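Local coordinates for VESB protease (Vibrio cholerae, PDB 4LK4), which probably acts as a secreted, trypsin-like serine endopeptidase, with an Ig-like domain following the protease domain, at residues P134-G139 and V204-R209; S249-A254 and S267-N272; D297-K302 and C311-A316. The protein carries 1 engineered substitution. All blocks are in the same frame, centred on the assembly; numbering follows the deposited sequence.

Contact 1 (P134-G139 and V204-R209); sequences PLTVAG and VVKTGR
Thr-136 and Val-204 pair in the second beta barrel of the trypsin-like domain, where strand 134-139 runs antiparallel to the end of strand 202-205 and meets the turn that leads on to strand 211-216. Two backbone bonds link this pair: Thr-136 N gives to Val-204 O at 3.0 Å, and Val-204 N gives to Thr-136 O at 2.9 Å. The ladder carries on one step past the strand, because Lys-206 N, already in the turn, donates to Pro-134 O over 3.1 Å. A water also donates to Pro-134 O and accepts from Thr-207 N. The turn itself is closed by Arg-209 N bonding to Val-205 O.

On the apolar side Leu-135 reaches across with one branch, CD2 lying 3.8 Å from Val-205 CA. Leu-212 and Ile-203 also touch this leucine. On the face of Thr-136 and Val-204, polar ends gather beside Trp-22. With CG anti to its own backbone N (chi1 177°), Lys-206 lays its aliphatic part over Pro-134, where CD comes within 3.9 Å of the ring's CB. The chain bends only at its last torsion, carrying NZ to a salt bridge with Asp-159, whose other carboxylate oxygen is hydrogen-bonded to Thr-136 OG1. Arg-209 folds back over the turn; its NH1 uses a lone pair of Lys-206 O at 3.2 Å, and Val-204 CG2 sits over one guanidinium face toward the rim. A second water lies at that guanidinium's edge, in plane, accepting from Arg-209 NH1 and Lys-206 NZ while donating to Thr-136 OG1.

Arg-209 and Lys-206 thus share one water, and Asp-159, in a salt bridge with the lysine, probably offsets that charge. The network ties the turn to the barrel through side chains as well as backbone.

Contact 2 (S249-A254 and S267-N272); sequences SYDQVA and SFTYTN
Ser-249 and Thr-271 form an antiparallel hydrogen-bonded pair, with Thr-271 N giving to Ser-249 O at 2.7 Å and Ser-249 N to Thr-271 O at 2.9 Å, and next to them Tyr-250 faces Tyr-270 as a non-hydrogen-bonded pair in the hairpin of strands 248-258 and 262-272.

The ladder changes character at Asp-251. Its backbone N still donates to Thr-269 O (3.1 Å), but the return bond from Thr-269 N goes to the carboxylate: OD2 accepts at 2.7 Å on its anti side, slightly out of plane. Asp-251 O turns instead to the edge of the Phe-268 ring, in plane and 3.4 Å from CD2, and takes a hydrogen bond from outside, from Ser-344 OG. Farther along, Ala-254 CB packs against Phe-268 CZ at 3.5 Å.

The two tyrosine rings are nearly parallel, 18° between planes, but displaced so that little of one ring lies over the other. Tyr-250 holds CG between its backbone N and carbonyl carbon (chi1 64°), which leaves CB rather than the ring nearest its neighbour, 3.3 Å from Tyr-270 CD2. Their hydroxyls part company: Tyr-250 OH bonds to Thr-343 N, Tyr-270 OH to Ser-344 OG.

A carboxylate thus replaces a backbone carbonyl where strand 248-258 is interrupted, keeping Thr-269 N bonded, and the negative charge probably strengthens that bond.

Contact 3 (D297-K302 and C311-A316); sequences DGCSTK and CSVEVA
Cys-299 SG and Cys-311 SG are joined in a disulfide of 2.0 Å, which fastens the short helix 298-302 to strand 310-319. Its chi3 of 83° is close to the relaxed right angle, so the bridge needs little twisting about the S-S bond. Cys-311 brings its sulfur in from between its own backbone N and carbonyl carbon (chi1 58°), a placement that turns it toward the helix. Val-313 CG2 packs beside the bridge, 4.1 Å from Cys-299 SG, and Lys-302 CD lies against Cys-311 CB.

Next to the disulfide, Gly-298 N makes a weak, bent hydrogen bond to Ser-312 O at 2.7 Å. Glycine has no side chain, and the same carbonyl oxygen approaches Gly-298 CA closely, to 3.0 Å.

The helix start is set by Asp-297, the N-cap, which is also paired with Val-313 at the end of strand 292-297. Its side chain runs alongside that of Val-313, OD1 touching CG2 at 3.4 Å. The same OD1 takes the capping bond from Ser-300 N, met from above the carboxylate plane at 3.0 Å. Ser-300 OG answers with a bond to Asp-297 O, 2.7 Å long, while Asp-297 OD2 is hydrogen-bonded to Tyr-280 OH. One aspartate therefore serves strand pairing, helix capping and a neighbouring strand together, and the negative charge at the helix's N-terminus is probably stabilised by the dipole.

Helix and strand axes pass 6.5 Å apart at 142°. Leu-331 of strand 324-335 touches both Cys-299 and Val-313, and Tyr-280 of strand 278-283 packs on Cys-299. Strand 310-319 lies between strands 292-297 and 262-272 in the sheet and is bonded to both, and Lys-302 NZ reaches back to Ser-310 O just before the bridged cysteine.

The three contacts follow one another along the chain and fall into two domains. Contact 1 belongs to the trypsin-like domain; contacts 2 and 3 come later, in the Ig-like domain, on the opposite side of the chain's centre. Contact 1 lies about 35 Å from contact 2 and about 44 Å from contact 3, centre to centre, and touches neither. Contacts 2 and 3 are about 11 Å apart between centres and share one sheet, in which strands 248-258, 262-272, 310-319 and 292-297 are successive neighbours. Contact 2, whose Ser-249 also bonds to Glu-108, lies toward the protease; contact 3 lies toward the outer strand 292-297, where a disulfide links the following helix to strand 310-319.

Contact 1 (P134-G139 and V204-R209)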
ATOM      1  N   PRO A 134      -7.548 -23.254   4.013  1.00 50.46           N
ATOM      2  CA  PRO A 134      -6.251 -23.309   3.360  1.00 48.37           C
ATOM      3  C   PRO A 134      -5.958 -22.027   2.584  1.00 46.61           C
ATOM      4  O   PRO A 134      -6.817 -21.563   1.836  1.00 47.15           O
ATOM      5  CB  PRO A 134      -6.411 -24.499   2.391  1.00 49.58           C
ATOM      6  CG  PRO A 134      -7.515 -25.324   2.983  1.00 51.98           C
ATOM      7  CD  PRO A 134      -8.457 -24.318   3.524  1.00 51.96           C
ATOM      8  N   LEU A 135      -4.762 -21.467   2.754  1.00 44.70           N
ATOM      9  CA  LEU A 135      -4.358 -20.296   2.012  1.00 43.04           C
ATOM     10  C   LEU A 135      -3.004 -20.550   1.384  1.00 42.60           C
ATOM     11  O   LEU A 135      -2.250 -21.397   1.851  1.00 42.27           O
ATOM     12  CB  LEU A 135      -4.266 -19.082   2.951  1.00 42.63           C
ATOM     13  CG  LEU A 135      -5.466 -18.857   3.880  1.00 43.82           C
ATOM     14  CD1 LEU A 135      -5.128 -17.747   4.864  1.00 43.54           C
ATOM     15  CD2 LEU A 135      -6.703 -18.486   3.100  1.00 44.00           C
ATOM     16  N   THR A 136      -2.690 -19.778   0.341  1.00 42.54           N
ATOM     17  CA  THR A 136      -1.420 -19.856  -0.331  1.00 42.27           C
ATOM     18  C   THR A 136      -0.750 -18.484  -0.436  1.00 40.80           C
ATOM     19  O   THR A 136      -1.353 -17.550  -0.925  1.00 39.67           O
ATOM     20  CB  THR A 136      -1.599 -20.435  -1.742  1.00 44.69           C
ATOM     21  OG1 THR A 136      -2.348 -21.660  -1.678  1.00 46.80           O
ATOM     22  CG2 THR A 136      -0.242 -20.711  -2.378  1.00 44.43           C
ATOM     23  N   VAL A 137       0.517 -18.430  -0.013  1.00 40.07           N
ATOM     24  CA  VAL A 137       1.368 -17.264  -0.018  1.00 39.70           C
ATOM     25  C   VAL A 137       2.354 -17.376  -1.149  1.00 40.17           C
ATOM     26  O   VAL A 137       2.818 -18.463  -1.461  1.00 41.97           O
ATOM     27  CB  VAL A 137       2.262 -17.223   1.233  1.00 40.31           C
ATOM     28  CG1 VAL A 137       2.950 -15.880   1.328  1.00 40.56           C
ATOM     29  CG2 VAL A 137       1.437 -17.425   2.485  1.00 41.79           C
ATOM     30  N   ALA A 138       2.737 -16.264  -1.744  1.00 39.74           N
ATOM     31  CA  ALA A 138       3.683 -16.319  -2.849  1.00 40.61           C
ATOM     32  C   ALA A 138       4.694 -15.197  -2.740  1.00 39.99           C
ATOM     33  O   ALA A 138       4.373 -14.094  -2.320  1.00 40.52           O
ATOM     34  CB  ALA A 138       2.964 -16.265  -4.185  1.00 41.02           C
ATOM     35  N   GLY A 139       5.932 -15.502  -3.100  1.00 40.19           N
ATOM     36  CA  GLY A 139       6.977 -14.508  -3.115  1.00 39.50           C
ATOM     37  C   GLY A 139       8.333 -15.156  -3.191  1.00 40.13           C
ATOM     38  O   GLY A 139       8.437 -16.392  -3.226  1.00 40.98           O
ATOM     39  N   VAL A 204      -3.583 -15.719  -0.736  1.00 41.33           N
ATOM     40  CA  VAL A 204      -4.841 -15.871  -1.433  1.00 42.79           C
ATOM     41  C   VAL A 204      -5.584 -17.061  -0.875  1.00 44.23           C
ATOM     42  O   VAL A 204      -4.972 -17.987  -0.363  1.00 45.01           O
ATOM     43  CB  VAL A 204      -4.611 -16.076  -2.957  1.00 44.15           C
ATOM     44  CG1 VAL A 204      -3.714 -14.983  -3.515  1.00 43.92           C
ATOM     45  CG2 VAL A 204      -3.985 -17.418  -3.259  1.00 44.92           C
ATOM     46  N   VAL A 205      -6.903 -17.068  -1.002  1.00 46.23           N
ATOM     47  CA  VAL A 205      -7.697 -18.236  -0.583  1.00 47.60           C
ATOM     48  C   VAL A 205      -7.375 -19.345  -1.571  1.00 50.42           C
ATOM     49  O   VAL A 205      -7.500 -19.156  -2.784  1.00 52.02           O
ATOM     50  CB  VAL A 205      -9.208 -17.938  -0.588  1.00 48.77           C
ATOM     51  CG1 VAL A 205      -9.993 -19.096  -0.009  1.00 50.11           C
ATOM     52  CG2 VAL A 205      -9.507 -16.682   0.218  1.00 47.74           C
ATOM     53  N   LYS A 206      -6.955 -20.508  -1.070  1.00 51.85           N
ATOM     54  CA  LYS A 206      -6.486 -21.577  -1.943  1.00 53.37           C
ATOM     55  C   LYS A 206      -7.548 -21.991  -2.967  1.00 55.57           C
ATOM     56  O   LYS A 206      -7.216 -22.138  -4.144  1.00 56.01           O
ATOM     57  CB  LYS A 206      -6.002 -22.765  -1.128  1.00 54.96           C
ATOM     58  CG  LYS A 206      -5.556 -23.954  -1.964  1.00 58.10           C
ATOM     59  CD  LYS A 206      -4.664 -24.851  -1.126  1.00 59.51           C
ATOM     60  CE  LYS A 206      -4.241 -26.111  -1.880  1.00 62.70           C
ATOM     61  NZ  LYS A 206      -2.967 -25.861  -2.627  1.00 62.93           N
ATOM     62  N   THR A 207      -8.799 -22.156  -2.536  1.00 56.13           N
ATOM     63  CA  THR A 207      -9.907 -22.337  -3.479  1.00 59.35           C
ATOM     64  C   THR A 207     -10.512 -20.978  -3.852  1.00 58.70           C
ATOM     65  O   THR A 207     -11.070 -20.302  -2.995  1.00 58.10           O
ATOM     66  CB  THR A 207     -11.033 -23.227  -2.890  1.00 61.51           C
ATOM     67  OG1 THR A 207     -10.464 -24.398  -2.298  1.00 61.93           O
ATOM     68  CG2 THR A 207     -12.008 -23.658  -3.978  1.00 64.78           C
ATOM     69  N   GLY A 208     -10.418 -20.588  -5.122  1.00 59.91           N
ATOM     70  CA  GLY A 208     -10.946 -19.289  -5.595  1.00 59.96           C
ATOM     71  C   GLY A 208      -9.866 -18.249  -5.874  1.00 58.39           C
ATOM     72  O   GLY A 208     -10.021 -17.395  -6.743  1.00 58.72           O
ATOM     73  N   ARG A 209      -8.766 -18.305  -5.129  1.00 56.56           N
ATOM     74  CA  ARG A 209      -7.572 -17.484  -5.420  1.00 55.31           C
ATOM     75  C   ARG A 209      -7.723 -16.003  -5.120  1.00 52.72           C
ATOM     76  O   ARG A 209      -6.884 -15.218  -5.537  1.00 51.29           O
ATOM     77  CB  ARG A 209      -7.118 -17.602  -6.888  1.00 58.14           C
ATOM     78  CG  ARG A 209      -7.136 -18.990  -7.501  1.00 62.56           C
ATOM     79  CD  ARG A 209      -6.350 -19.995  -6.691  1.00 62.87           C
ATOM     80  NE  ARG A 209      -4.919 -19.710  -6.697  1.00 62.69           N
ATOM     81  CZ  ARG A 209      -4.016 -20.479  -6.096  1.00 64.16           C
ATOM     82  NH1 ARG A 209      -4.393 -21.593  -5.439  1.00 64.78           N
ATOM     83  NH2 ARG A 209      -2.734 -20.136  -6.153  1.00 64.42           N
TER
HETATM   84  O   HOH W   1      -9.176 -22.408   0.650  1.00 41.70           O
HETATM   85  O   HOH W   2      -2.396 -23.193  -4.191  1.00 45.29           O

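Contact 2 (S249-A254 and S267-N272)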
ATOM      1  N   SER A 249      -4.277  11.340  -8.662  1.00 55.94           N
ATOM      2  CA  SER A 249      -2.887  11.222  -8.259  1.00 54.75           C
ATOM      3  C   SER A 249      -2.399  12.461  -7.519  1.00 55.66           C
ATOM      4  O   SER A 249      -2.483  13.593  -8.019  1.00 59.10           O
ATOM      5  CB  SER A 249      -2.000  11.001  -9.469  1.00 55.24           C
ATOM      6  OG  SER A 249      -0.647  10.958  -9.079  1.00 54.64           O
ATOM      7  N   TYR A 250      -1.827  12.242  -6.348  1.00 54.16           N
ATOM      8  CA  TYR A 250      -1.334  13.340  -5.559  1.00 54.04           C
ATOM      9  C   TYR A 250      -0.212  13.000  -4.564  1.00 52.62           C
ATOM     10  O   TYR A 250       0.019  11.839  -4.213  1.00 50.46           O
ATOM     11  CB  TYR A 250      -2.507  13.930  -4.809  1.00 54.15           C
ATOM     12  CG  TYR A 250      -3.139  13.005  -3.807  1.00 52.33           C
ATOM     13  CD1 TYR A 250      -4.036  12.010  -4.209  1.00 52.68           C
ATOM     14  CD2 TYR A 250      -2.851  13.121  -2.459  1.00 51.12           C
ATOM     15  CE1 TYR A 250      -4.631  11.155  -3.283  1.00 50.61           C
ATOM     16  CE2 TYR A 250      -3.428  12.269  -1.523  1.00 50.79           C
ATOM     17  CZ  TYR A 250      -4.327  11.285  -1.936  1.00 50.22           C
ATOM     18  OH  TYR A 250      -4.936  10.472  -0.993  1.00 49.15           O
ATOM     19  N   ASP A 251       0.458  14.054  -4.105  1.00 53.58           N
ATOM     20  CA  ASP A 251       1.431  13.971  -3.015  1.00 52.51           C
ATOM     21  C   ASP A 251       0.683  13.739  -1.706  1.00 51.90           C
ATOM     22  O   ASP A 251      -0.103  14.604  -1.247  1.00 53.80           O
ATOM     23  CB  ASP A 251       2.252  15.274  -2.916  1.00 53.68           C
ATOM     24  CG  ASP A 251       2.927  15.648  -4.229  1.00 55.11           C
ATOM     25  OD1 ASP A 251       3.708  14.821  -4.728  1.00 55.96           O
ATOM     26  OD2 ASP A 251       2.695  16.756  -4.762  1.00 57.28           O
ATOM     27  N   GLN A 252       0.926  12.589  -1.095  1.00 49.94           N
ATOM     28  CA  GLN A 252       0.229  12.233   0.125  1.00 49.61           C
ATOM     29  C   GLN A 252       0.892  12.835   1.359  1.00 50.66           C
ATOM     30  O   GLN A 252       0.254  13.544   2.114  1.00 51.48           O
ATOM     31  CB  GLN A 252       0.178  10.727   0.282  1.00 47.43           C
ATOM     32  CG  GLN A 252      -0.870  10.255   1.282  1.00 45.70           C
ATOM     33  CD  GLN A 252      -0.651   8.801   1.700  1.00 43.42           C
ATOM     34  OE1 GLN A 252       0.453   8.276   1.625  1.00 41.15           O
ATOM     35  NE2 GLN A 252      -1.709   8.166   2.172  1.00 42.56           N
ATOM     36  N   VAL A 253       2.173  12.555   1.557  1.00 51.37           N
ATOM     37  CA  VAL A 253       2.828  12.865   2.821  1.00 52.21           C
ATOM     38  C   VAL A 253       4.062  13.647   2.499  1.00 53.80           C
ATOM     39  O   VAL A 253       4.928  13.178   1.784  1.00 57.49           O
ATOM     40  CB  VAL A 253       3.262  11.593   3.606  1.00 50.19           C
ATOM     41  CG1 VAL A 253       4.003  11.964   4.880  1.00 51.49           C
ATOM     42  CG2 VAL A 253       2.068  10.753   3.980  1.00 49.40           C
ATOM     43  N   ALA A 254       4.164  14.833   3.054  1.00 56.16           N
ATOM     44  CA  ALA A 254       5.414  15.548   3.031  1.00 57.45           C
ATOM     45  C   ALA A 254       5.930  15.480   4.435  1.00 57.64           C
ATOM     46  O   ALA A 254       5.405  16.137   5.314  1.00 57.01           O
ATOM     47  CB  ALA A 254       5.181  16.971   2.600  1.00 59.42           C
ATOM     48  N   SER A 267       4.572  22.689  -0.961  1.00 67.55           N
ATOM     49  CA  SER A 267       3.564  22.506  -1.988  1.00 67.69           C
ATOM     50  C   SER A 267       3.092  21.019  -2.132  1.00 62.46           C
ATOM     51  O   SER A 267       3.861  20.086  -1.890  1.00 59.77           O
ATOM     52  CB  SER A 267       4.142  23.018  -3.310  1.00 72.97           C
ATOM     53  OG  SER A 267       3.184  22.931  -4.345  1.00 77.37           O
ATOM     54  N   PHE A 268       1.828  20.829  -2.512  1.00 58.96           N
ATOM     55  CA  PHE A 268       1.242  19.503  -2.758  1.00 55.60           C
ATOM     56  C   PHE A 268       0.485  19.528  -4.082  1.00 55.73           C
ATOM     57  O   PHE A 268      -0.305  20.432  -4.310  1.00 56.06           O
ATOM     58  CB  PHE A 268       0.243  19.137  -1.670  1.00 53.68           C
ATOM     59  CG  PHE A 268       0.859  18.805  -0.360  1.00 53.15           C
ATOM     60  CD1 PHE A 268       1.261  19.786   0.483  1.00 55.03           C
ATOM     61  CD2 PHE A 268       1.010  17.497   0.033  1.00 52.94           C
ATOM     62  CE1 PHE A 268       1.809  19.487   1.712  1.00 55.14           C
ATOM     63  CE2 PHE A 268       1.563  17.187   1.258  1.00 52.76           C
ATOM     64  CZ  PHE A 268       1.946  18.194   2.107  1.00 53.55           C
ATOM     65  N   THR A 269       0.694  18.536  -4.942  1.00 55.76           N
ATOM     66  CA  THR A 269       0.042  18.545  -6.248  1.00 57.95           C
ATOM     67  C   THR A 269      -0.963  17.418  -6.408  1.00 56.81           C
ATOM     68  O   THR A 269      -0.726  16.283  -5.979  1.00 57.76           O
ATOM     69  CB  THR A 269       1.069  18.532  -7.377  1.00 60.14           C
ATOM     70  OG1 THR A 269       1.902  19.685  -7.230  1.00 64.76           O
ATOM     71  CG2 THR A 269       0.400  18.579  -8.742  1.00 61.34           C
ATOM     72  N   TYR A 270      -2.090  17.779  -7.021  1.00 59.17           N
ATOM     73  CA  TYR A 270      -3.280  16.942  -7.206  1.00 58.93           C
ATOM     74  C   TYR A 270      -3.575  16.911  -8.704  1.00 61.54           C
ATOM     75  O   TYR A 270      -3.672  17.965  -9.342  1.00 68.03           O
ATOM     76  CB  TYR A 270      -4.462  17.525  -6.408  1.00 58.92           C
ATOM     77  CG  TYR A 270      -4.112  17.614  -4.942  1.00 57.98           C
ATOM     78  CD1 TYR A 270      -3.463  18.738  -4.428  1.00 58.56           C
ATOM     79  CD2 TYR A 270      -4.348  16.545  -4.090  1.00 54.54           C
ATOM     80  CE1 TYR A 270      -3.077  18.799  -3.097  1.00 57.41           C
ATOM     81  CE2 TYR A 270      -3.976  16.601  -2.759  1.00 54.08           C
ATOM     82  CZ  TYR A 270      -3.329  17.725  -2.269  1.00 55.82           C
ATOM     83  OH  TYR A 270      -2.929  17.770  -0.951  1.00 55.82           O
ATOM     84  N   THR A 271      -3.690  15.711  -9.263  1.00 59.85           N
ATOM     85  CA  THR A 271      -3.818  15.521 -10.701  1.00 61.46           C
ATOM     86  C   THR A 271      -4.927  14.525 -11.039  1.00 61.34           C
ATOM     87  O   THR A 271      -4.971  13.419 -10.484  1.00 60.47           O
ATOM     88  CB  THR A 271      -2.511  14.968 -11.262  1.00 61.93           C
ATOM     89  OG1 THR A 271      -1.424  15.751 -10.769  1.00 63.49           O
ATOM     90  CG2 THR A 271      -2.520  14.996 -12.774  1.00 65.02           C
ATOM     91  N   ASN A 272      -5.806  14.904 -11.958  1.00 62.99           N
ATOM     92  CA  ASN A 272      -6.890  14.038 -12.389  1.00 64.13           C
ATOM     93  C   ASN A 272      -6.448  13.140 -13.535  1.00 66.63           C
ATOM     94  O   ASN A 272      -6.259  13.624 -14.655  1.00 70.74           O
ATOM     95  CB  ASN A 272      -8.066  14.871 -12.852  1.00 67.83           C
ATOM     96  CG  ASN A 272      -9.221  14.038 -13.356  1.00 69.48           C
ATOM     97  OD1 ASN A 272      -9.463  12.935 -12.871  1.00 69.33           O
ATOM     98  ND2 ASN A 272      -9.970  14.583 -14.318  1.00 73.37           N
TER

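Contact 3 (D297-K302 and C311-A316)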
ATOM      1  N   ASP A 297      -3.749  28.322  -2.633  1.00 78.68           N
ATOM      2  CA  ASP A 297      -4.610  27.210  -3.020  1.00 74.66           C
ATOM      3  C   ASP A 297      -4.899  27.326  -4.505  1.00 74.83           C
ATOM      4  O   ASP A 297      -5.885  27.928  -4.905  1.00 76.42           O
ATOM      5  CB  ASP A 297      -5.912  27.225  -2.215  1.00 75.41           C
ATOM      6  CG  ASP A 297      -6.845  26.047  -2.547  1.00 74.49           C
ATOM      7  OD1 ASP A 297      -6.619  25.286  -3.506  1.00 73.65           O
ATOM      8  OD2 ASP A 297      -7.836  25.889  -1.827  1.00 77.87           O
ATOM      9  N   GLY A 298      -4.024  26.740  -5.312  1.00 73.15           N
ATOM     10  CA  GLY A 298      -4.203  26.701  -6.752  1.00 74.94           C
ATOM     11  C   GLY A 298      -5.485  26.019  -7.180  1.00 74.38           C
ATOM     12  O   GLY A 298      -6.073  26.381  -8.193  1.00 76.34           O
ATOM     13  N   CYS A 299      -5.935  25.029  -6.414  1.00 73.03           N
ATOM     14  CA  CYS A 299      -7.131  24.302  -6.799  1.00 73.75           C
ATOM     15  C   CYS A 299      -8.339  25.218  -6.743  1.00 76.18           C
ATOM     16  O   CYS A 299      -9.271  25.046  -7.522  1.00 76.65           O
ATOM     17  CB  CYS A 299      -7.349  23.074  -5.931  1.00 72.09           C
ATOM     18  SG  CYS A 299      -6.022  21.857  -6.063  1.00 74.96           S
ATOM     19  N   SER A 300      -8.323  26.201  -5.846  1.00 76.90           N
ATOM     20  CA  SER A 300      -9.398  27.193  -5.823  1.00 80.95           C
ATOM     21  C   SER A 300      -9.296  28.169  -7.004  1.00 86.37           C
ATOM     22  O   SER A 300     -10.306  28.731  -7.404  1.00 92.45           O
ATOM     23  CB  SER A 300      -9.455  27.959  -4.490  1.00 80.65           C
ATOM     24  OG  SER A 300      -8.345  28.812  -4.312  1.00 80.27           O
ATOM     25  N   THR A 301      -8.108  28.375  -7.568  1.00 86.40           N
ATOM     26  CA  THR A 301      -7.985  29.208  -8.761  1.00 90.65           C
ATOM     27  C   THR A 301      -8.479  28.458  -9.989  1.00 90.15           C
ATOM     28  O   THR A 301      -9.226  28.997 -10.779  1.00 93.70           O
ATOM     29  CB  THR A 301      -6.536  29.659  -9.020  1.00 93.03           C
ATOM     30  OG1 THR A 301      -6.024  30.358  -7.875  1.00 94.30           O
ATOM     31  CG2 THR A 301      -6.489  30.585 -10.242  1.00 98.33           C
ATOM     32  N   LYS A 302      -8.035  27.217 -10.163  1.00 87.18           N
ATOM     33  CA  LYS A 302      -8.474  26.402 -11.302  1.00 87.55           C
ATOM     34  C   LYS A 302      -9.907  25.867 -11.148  1.00 86.13           C
ATOM     35  O   LYS A 302     -10.679  25.921 -12.097  1.00 89.42           O
ATOM     36  CB  LYS A 302      -7.512  25.237 -11.536  1.00 85.68           C
ATOM     37  CG  LYS A 302      -6.104  25.652 -11.925  1.00 87.63           C
ATOM     38  CD  LYS A 302      -5.348  24.448 -12.468  1.00 85.94           C
ATOM     39  CE  LYS A 302      -3.874  24.762 -12.684  1.00 87.93           C
ATOM     40  NZ  LYS A 302      -3.259  23.848 -13.691  1.00 88.69           N
ATOM     41  N   CYS A 311      -3.529  20.811 -10.057  1.00 73.28           N
ATOM     42  CA  CYS A 311      -3.572  22.022  -9.270  1.00 75.37           C
ATOM     43  C   CYS A 311      -2.781  21.743  -8.029  1.00 72.13           C
ATOM     44  O   CYS A 311      -2.649  20.598  -7.613  1.00 68.64           O
ATOM     45  CB  CYS A 311      -5.004  22.442  -8.914  1.00 77.86           C
ATOM     46  SG  CYS A 311      -5.974  21.225  -7.996  1.00 77.71           S
ATOM     47  N   SER A 312      -2.244  22.798  -7.448  1.00 73.05           N
ATOM     48  CA  SER A 312      -1.363  22.668  -6.321  1.00 71.13           C
ATOM     49  C   SER A 312      -1.847  23.542  -5.204  1.00 71.83           C
ATOM     50  O   SER A 312      -2.538  24.541  -5.422  1.00 75.38           O
ATOM     51  CB  SER A 312       0.060  23.059  -6.713  1.00 72.58           C
ATOM     52  OG  SER A 312       0.503  22.277  -7.813  1.00 72.48           O
ATOM     53  N   VAL A 313      -1.463  23.153  -4.006  1.00 70.16           N
ATOM     54  CA  VAL A 313      -1.786  23.866  -2.809  1.00 70.95           C
ATOM     55  C   VAL A 313      -0.488  24.011  -2.051  1.00 70.44           C
ATOM     56  O   VAL A 313       0.323  23.083  -2.026  1.00 68.04           O
ATOM     57  CB  VAL A 313      -2.770  23.028  -1.992  1.00 71.20           C
ATOM     58  CG1 VAL A 313      -2.821  23.502  -0.554  1.00 73.47           C
ATOM     59  CG2 VAL A 313      -4.152  23.085  -2.623  1.00 72.41           C
ATOM     60  N   GLU A 314      -0.283  25.164  -1.434  1.00 73.34           N
ATOM     61  CA  GLU A 314       0.967  25.430  -0.712  1.00 74.82           C
ATOM     62  C   GLU A 314       0.633  25.748   0.742  1.00 74.37           C
ATOM     63  O   GLU A 314      -0.026  26.742   1.034  1.00 76.85           O
ATOM     64  CB  GLU A 314       1.734  26.555  -1.386  1.00 79.13           C
ATOM     65  CG  GLU A 314       3.230  26.587  -1.100  1.00 82.09           C
ATOM     66  CD  GLU A 314       3.887  27.939  -1.454  1.00 88.98           C
ATOM     67  OE1 GLU A 314       3.189  28.939  -1.823  1.00 91.54           O
ATOM     68  OE2 GLU A 314       5.126  28.007  -1.345  1.00 92.49           O
ATOM     69  N   VAL A 315       1.047  24.868   1.647  1.00 71.80           N
ATOM     70  CA  VAL A 315       0.650  24.975   3.040  1.00 71.54           C
ATOM     71  C   VAL A 315       1.827  25.273   3.910  1.00 72.85           C
ATOM     72  O   VAL A 315       2.958  25.038   3.527  1.00 74.27           O
ATOM     73  CB  VAL A 315      -0.036  23.699   3.559  1.00 68.53           C
ATOM     74  CG1 VAL A 315      -1.177  23.325   2.633  1.00 67.83           C
ATOM     75  CG2 VAL A 315       0.938  22.546   3.714  1.00 66.64           C
ATOM     76  N   ALA A 316       1.535  25.782   5.094  1.00 74.05           N
ATOM     77  CA  ALA A 316       2.569  26.149   6.027  1.00 76.93           C
ATOM     78  C   ALA A 316       2.239  25.778   7.462  1.00 76.89           C
ATOM     79  O   ALA A 316       1.082  25.599   7.829  1.00 77.66           O
ATOM     80  CB  ALA A 316       2.869  27.640   5.920  1.00 80.64           C
TER